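Local atomic coordinates of flavin-dependent monooxygenase, oxygenase subunit HsaA (PDB entry 2RFQ), a protein that catalyses the FMNH2-dependent ortho-hydroxylation of the steroid phenol 3-HSA to the catechol 3,4-DHSA during cholesterol breakdown, working with a separate reductase component. Residues W233-I236 and H237-I241; K280-I283 and A284-S287. All blocks are in the same frame, centred on the assembly; numbering follows the deposited sequence.

Contact 1: W233-I236 and H237-I241; sequences WGTI and HPTTI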
ATOM      1  N   TRP A 233       7.013  24.316  20.171  1.00  7.06           N
ATOM      2  CA  TRP A 233       5.625  24.315  19.694  1.00  7.13           C
ATOM      3  C   TRP A 233       5.423  23.353  18.525  1.00  6.88           C
ATOM      4  O   TRP A 233       4.358  22.722  18.427  1.00  6.58           O
ATOM      5  CB  TRP A 233       5.229  25.735  19.268  1.00  8.64           C
ATOM      6  CG  TRP A 233       3.775  25.919  18.855  1.00  9.31           C
ATOM      7  CD1 TRP A 233       3.332  26.329  17.631  1.00 12.18           C
ATOM      8  CD2 TRP A 233       2.594  25.767  19.675  1.00 10.05           C
ATOM      9  NE1 TRP A 233       1.961  26.423  17.627  1.00 10.72           N
ATOM     10  CE2 TRP A 233       1.480  26.093  18.864  1.00 10.84           C
ATOM     11  CE3 TRP A 233       2.371  25.387  21.000  1.00 11.90           C
ATOM     12  CZ2 TRP A 233       0.163  26.062  19.340  1.00  9.88           C
ATOM     13  CZ3 TRP A 233       1.043  25.331  21.477  1.00 10.72           C
ATOM     14  CH2 TRP A 233      -0.040  25.678  20.643  1.00 10.70           C
ATOM     15  N   GLY A 234       6.421  23.256  17.644  1.00  6.62           N
ATOM     16  CA  GLY A 234       6.320  22.393  16.461  1.00  6.51           C
ATOM     17  C   GLY A 234       6.168  20.914  16.792  1.00  5.57           C
ATOM     18  O   GLY A 234       5.727  20.124  15.950  1.00  5.77           O
ATOM     19  N   THR A 235       6.607  20.519  18.000  1.00  5.05           N
ATOM     20  CA  THR A 235       6.270  19.203  18.538  1.00  5.93           C
ATOM     21  C   THR A 235       4.984  19.188  19.392  1.00  5.99           C
ATOM     22  O   THR A 235       4.126  18.326  19.229  1.00  5.75           O
ATOM     23  CB  THR A 235       7.448  18.616  19.345  1.00  6.68           C
ATOM     24  OG1 THR A 235       8.547  18.395  18.453  1.00  7.47           O
ATOM     25  CG2 THR A 235       7.057  17.274  19.982  1.00  7.40           C
ATOM     26  N   ILE A 236       4.874  20.130  20.316  1.00  5.48           N
ATOM     27  CA  ILE A 236       3.761  20.130  21.277  1.00  5.28           C
ATOM     28  C   ILE A 236       2.387  20.204  20.624  1.00  5.31           C
ATOM     29  O   ILE A 236       1.467  19.429  20.985  1.00  6.16           O
ATOM     30  CB  ILE A 236       3.952  21.320  22.259  1.00  4.54           C
ATOM     31  CG1 ILE A 236       5.178  21.034  23.158  1.00  5.45           C
ATOM     32  CG2 ILE A 236       2.660  21.614  23.061  1.00  4.62           C
ATOM     33  CD1 ILE A 236       4.916  19.973  24.290  1.00  7.59           C
ATOM     34  N   HIS A 237       2.218  21.150  19.699  1.00  5.55           N
ATOM     35  CA  HIS A 237       0.861  21.349  19.140  1.00  6.39           C
ATOM     36  C   HIS A 237       0.517  20.221  18.163  1.00  6.17           C
ATOM     37  O   HIS A 237      -0.521  19.563  18.327  1.00  5.78           O
ATOM     38  CB  HIS A 237       0.712  22.748  18.560  1.00  7.74           C
ATOM     39  CG  HIS A 237      -0.583  22.975  17.846  1.00 12.11           C
ATOM     40  ND1 HIS A 237      -1.810  22.747  18.434  1.00 17.75           N
ATOM     41  CD2 HIS A 237      -0.837  23.395  16.584  1.00 14.53           C
ATOM     42  CE1 HIS A 237      -2.768  23.024  17.564  1.00 15.83           C
ATOM     43  NE2 HIS A 237      -2.202  23.414  16.434  1.00 17.06           N
ATOM     44  N   PRO A 238       1.393  19.948  17.177  1.00  6.01           N
ATOM     45  CA  PRO A 238       1.026  18.813  16.311  1.00  6.14           C
ATOM     46  C   PRO A 238       0.841  17.464  17.046  1.00  6.95           C
ATOM     47  O   PRO A 238      -0.031  16.669  16.674  1.00  6.95           O
ATOM     48  CB  PRO A 238       2.177  18.756  15.294  1.00  6.31           C
ATOM     49  CG  PRO A 238       2.628  20.204  15.209  1.00  6.35           C
ATOM     50  CD  PRO A 238       2.604  20.629  16.682  1.00  6.03           C
ATOM     51  N   THR A 239       1.628  17.205  18.086  1.00  6.08           N
ATOM     52  CA  THR A 239       1.430  15.955  18.857  1.00  5.83           C
ATOM     53  C   THR A 239       0.050  15.974  19.563  1.00  5.87           C
ATOM     54  O   THR A 239      -0.613  14.932  19.673  1.00  6.94           O
ATOM     55  CB  THR A 239       2.582  15.730  19.853  1.00  6.44           C
ATOM     56  OG1 THR A 239       3.806  15.615  19.111  1.00  6.23           O
ATOM     57  CG2 THR A 239       2.376  14.426  20.683  1.00  6.04           C
ATOM     58  N   THR A 240      -0.391  17.164  19.985  1.00  6.05           N
ATOM     59  CA  THR A 240      -1.753  17.309  20.567  1.00  6.58           C
ATOM     60  C   THR A 240      -2.876  16.954  19.571  1.00  6.79           C
ATOM     61  O   THR A 240      -3.967  16.545  19.964  1.00  7.12           O
ATOM     62  CB  THR A 240      -1.957  18.662  21.277  1.00  7.43           C
ATOM     63  OG1 THR A 240      -2.206  18.413  22.682  1.00  8.86           O
ATOM     64  CG2 THR A 240      -3.152  19.415  20.736  1.00  7.69           C
ATOM     65  N   ILE A 241      -2.567  17.071  18.280  1.00  6.71           N
ATOM     66  CA  ILE A 241      -3.464  16.715  17.203  1.00  7.44           C
ATOM     67  C   ILE A 241      -3.369  15.229  16.840  1.00  7.61           C
ATOM     68  O   ILE A 241      -4.387  14.599  16.524  1.00 10.47           O
ATOM     69  CB  ILE A 241      -3.160  17.636  15.962  1.00  8.23           C
ATOM     70  CG1 ILE A 241      -3.394  19.101  16.332  1.00 10.00           C
ATOM     71  CG2 ILE A 241      -3.868  17.133  14.677  1.00  8.95           C
ATOM     72  CD1 ILE A 241      -4.795  19.390  16.957  1.00  9.55           C
TER
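Trp233 and His237 both hold CG anti to the backbone N. That torsion, -175° in Trp233 and 174° in His237, sends both side chains off the first turns of helix 233-266 in the same direction, side by side. CB of His237 lies over the middle of the six-membered ring of Trp233, 3.4 Å from its centroid, in a CH-pi contact for which the flat indole offers a face. The imidazole continues almost parallel to the indole, the planes 6° apart, but slid so far that the rings barely overlap. Tyr120, a predicted FMN-binding residue, meets both rings edge-to-face, and His368, another, packs against His237.

On another side of the helix, Thr239 grips one carbonyl twice. Its N reaches Thr235 O at 3.0 Å, and its OG1 donates to the same oxygen at 2.7 Å from the opposite face of the carbonyl plane. Thr235 OG1 is itself hydrogen-bonded to Glu304. Pro238 has no N-H to offer Gly234 O; its CG instead lies 3.2 Å from that oxygen, and the helix is kinked here.

The chemistry is thus divided: threonine hydroxyls are satisfied within the buried core, while the CH-pi-packed indole and imidazole are consistent with a place beside the flavin.

Contact 2: K280-I283 and A284-S287; sequences KVRI and AEAS
Arg282 and Glu285 form an i to i+3 salt bridge on helix 277-309, part of the helical C-terminal domain of the acyl-CoA dehydrogenase fold. Arginine bends at chi2 (-71°) and again at chi3, which swings its guanidinium back alongside the extended glutamate. The grip is side-on: NE of Arg282 donates to OE1 of Glu285 at 2.6 Å, and NH1 of Arg282 to OE2 of Glu285 at 3.1 Å. Both bonds are nearly straight and lie in the guanidinium plane, yet they meet the oxygens from above the carboxylate; the two planes are 44° apart. Two bonds fix the rotation of both groups and would probably favour the charged carboxylate. A long, weak ion pair joins Arg282 NH2 to Glu374 of the fourth subunit.

The backbone is satisfied in regular helical fashion: Ala284 N donates to Lys280 O, Glu285 N to Val281 O at 2.8 Å, and Ala286 N to Arg282 O. Ile283 O accepts Ser287 N at 3.0 Å, whereas the serine hydroxyl lies within reach of both Ile283 O and Ala284 O, its proton unsettled between them; Ser287 OG also has a weak hydrogen bond with Arg324 of the second subunit. Lys280 NZ is hydrogen-bonded to Thr382 of the second subunit, whose Phe385 and Tyr377 pack on Ile283 and Ala284; the small alanine suits that close surface. CG1 of Val281 lies 3.7 Å from OE2 of Glu285.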
ATOM      1  N   LYS A 280      -7.655 -12.315  11.202  1.00  6.62           N
ATOM      2  CA  LYS A 280      -6.551 -12.368  12.171  1.00  7.68           C
ATOM      3  C   LYS A 280      -5.391 -11.512  11.703  1.00  7.25           C
ATOM      4  O   LYS A 280      -4.784 -10.754  12.495  1.00  8.19           O
ATOM      5  CB  LYS A 280      -6.103 -13.806  12.384  1.00  7.18           C
ATOM      6  CG  LYS A 280      -7.175 -14.642  13.065  1.00  7.10           C
ATOM      7  CD  LYS A 280      -6.764 -16.100  13.165  1.00  7.96           C
ATOM      8  CE  LYS A 280      -7.813 -16.913  13.911  1.00 10.01           C
ATOM      9  NZ  LYS A 280      -7.380 -18.355  13.952  1.00 11.88           N
ATOM     10  N   VAL A 281      -5.064 -11.597  10.410  1.00  7.33           N
ATOM     11  CA  VAL A 281      -3.950 -10.784   9.892  1.00  7.34           C
ATOM     12  C   VAL A 281      -4.251  -9.272  10.007  1.00  7.98           C
ATOM     13  O   VAL A 281      -3.389  -8.465  10.376  1.00  9.18           O
ATOM     14  CB  VAL A 281      -3.622 -11.165   8.429  1.00  7.87           C
ATOM     15  CG1 VAL A 281      -2.719 -10.099   7.776  1.00  9.81           C
ATOM     16  CG2 VAL A 281      -3.001 -12.563   8.416  1.00  7.70           C
ATOM     17  N   ARG A 282      -5.479  -8.874   9.701  1.00  8.17           N
ATOM     18  CA  ARG A 282      -5.810  -7.442   9.793  1.00  7.95           C
ATOM     19  C   ARG A 282      -5.654  -6.956  11.222  1.00  7.68           C
ATOM     20  O   ARG A 282      -5.180  -5.844  11.444  1.00  7.91           O
ATOM     21  CB  ARG A 282      -7.216  -7.162   9.283  1.00  9.02           C
ATOM     22  CG  ARG A 282      -7.439  -7.597   7.823  1.00  9.55           C
ATOM     23  CD  ARG A 282      -6.708  -6.708   6.774  1.00 14.67           C
ATOM     24  NE  ARG A 282      -5.355  -7.149   6.416  1.00 19.95           N
ATOM     25  CZ  ARG A 282      -5.064  -8.128   5.557  1.00 21.41           C
ATOM     26  NH1 ARG A 282      -3.791  -8.412   5.287  1.00 22.11           N
ATOM     27  NH2 ARG A 282      -6.032  -8.843   4.986  1.00 21.33           N
ATOM     28  N   ILE A 283      -6.065  -7.781  12.191  1.00  7.52           N
ATOM     29  CA  ILE A 283      -5.868  -7.459  13.616  1.00  7.83           C
ATOM     30  C   ILE A 283      -4.381  -7.320  13.979  1.00  6.61           C
ATOM     31  O   ILE A 283      -4.003  -6.402  14.732  1.00  7.16           O
ATOM     32  CB  ILE A 283      -6.620  -8.488  14.506  1.00  8.16           C
ATOM     33  CG1 ILE A 283      -8.081  -8.027  14.642  1.00  9.53           C
ATOM     34  CG2 ILE A 283      -5.981  -8.667  15.892  1.00 12.44           C
ATOM     35  CD1 ILE A 283      -9.038  -9.203  14.970  1.00 12.41           C
ATOM     36  N   ALA A 284      -3.537  -8.207  13.446  1.00  6.75           N
ATOM     37  CA  ALA A 284      -2.102  -8.138  13.703  1.00  6.90           C
ATOM     38  C   ALA A 284      -1.514  -6.867  13.100  1.00  7.59           C
ATOM     39  O   ALA A 284      -0.739  -6.160  13.749  1.00  8.19           O
ATOM     40  CB  ALA A 284      -1.390  -9.373  13.155  1.00  7.50           C
ATOM     41  N   GLU A 285      -1.865  -6.586  11.846  1.00  6.76           N
ATOM     42  CA  GLU A 285      -1.355  -5.377  11.181  1.00  8.14           C
ATOM     43  C   GLU A 285      -1.756  -4.109  11.933  1.00  8.66           C
ATOM     44  O   GLU A 285      -0.910  -3.246  12.221  1.00  8.68           O
ATOM     45  CB  GLU A 285      -1.877  -5.289   9.748  1.00  8.54           C
ATOM     46  CG  GLU A 285      -1.355  -6.412   8.850  1.00  9.32           C
ATOM     47  CD  GLU A 285      -2.071  -6.408   7.512  1.00 11.43           C
ATOM     48  OE1 GLU A 285      -3.251  -5.981   7.469  1.00 12.92           O
ATOM     49  OE2 GLU A 285      -1.444  -6.811   6.516  1.00 13.90           O
ATOM     50  N   ALA A 286      -3.042  -4.014  12.267  1.00  8.38           N
ATOM     51  CA  ALA A 286      -3.571  -2.825  12.925  1.00  8.69           C
ATOM     52  C   ALA A 286      -2.949  -2.613  14.291  1.00  8.69           C
ATOM     53  O   ALA A 286      -2.473  -1.506  14.591  1.00  9.03           O
ATOM     54  CB  ALA A 286      -5.086  -2.918  13.042  1.00  8.36           C
ATOM     55  N   SER A 287      -2.915  -3.666  15.107  1.00  7.78           N
ATOM     56  CA  SER A 287      -2.343  -3.515  16.454  1.00  7.62           C
ATOM     57  C   SER A 287      -0.867  -3.106  16.354  1.00  7.61           C
ATOM     58  O   SER A 287      -0.378  -2.251  17.118  1.00  7.21           O
ATOM     59  CB  SER A 287      -2.523  -4.789  17.291  1.00  8.00           C
ATOM     60  OG  SER A 287      -1.911  -5.892  16.661  1.00  8.50           O
TER

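Both contacts are local, each within its own helix, 233-266 or 277-309, which follow each other in the chain. The centres of the two contacts are about 28 Å apart and the contacts do not touch. Contact 1 lies near the middle of the subunit, beside the predicted flavin site and untouched by other chains; its chemistry is CH-pi packing of aromatic side chains and a threonine hydroxyl bonded to a backbone carbonyl. Contact 2 lies far from the chain centre, but assembly of the tetramer covers much of it, since residues of three neighbouring subunits approach. There an ion pair and a lysine replace the aromatic side chains, while Ile283 packs back on helix 233-266, the helix that carries contact 1.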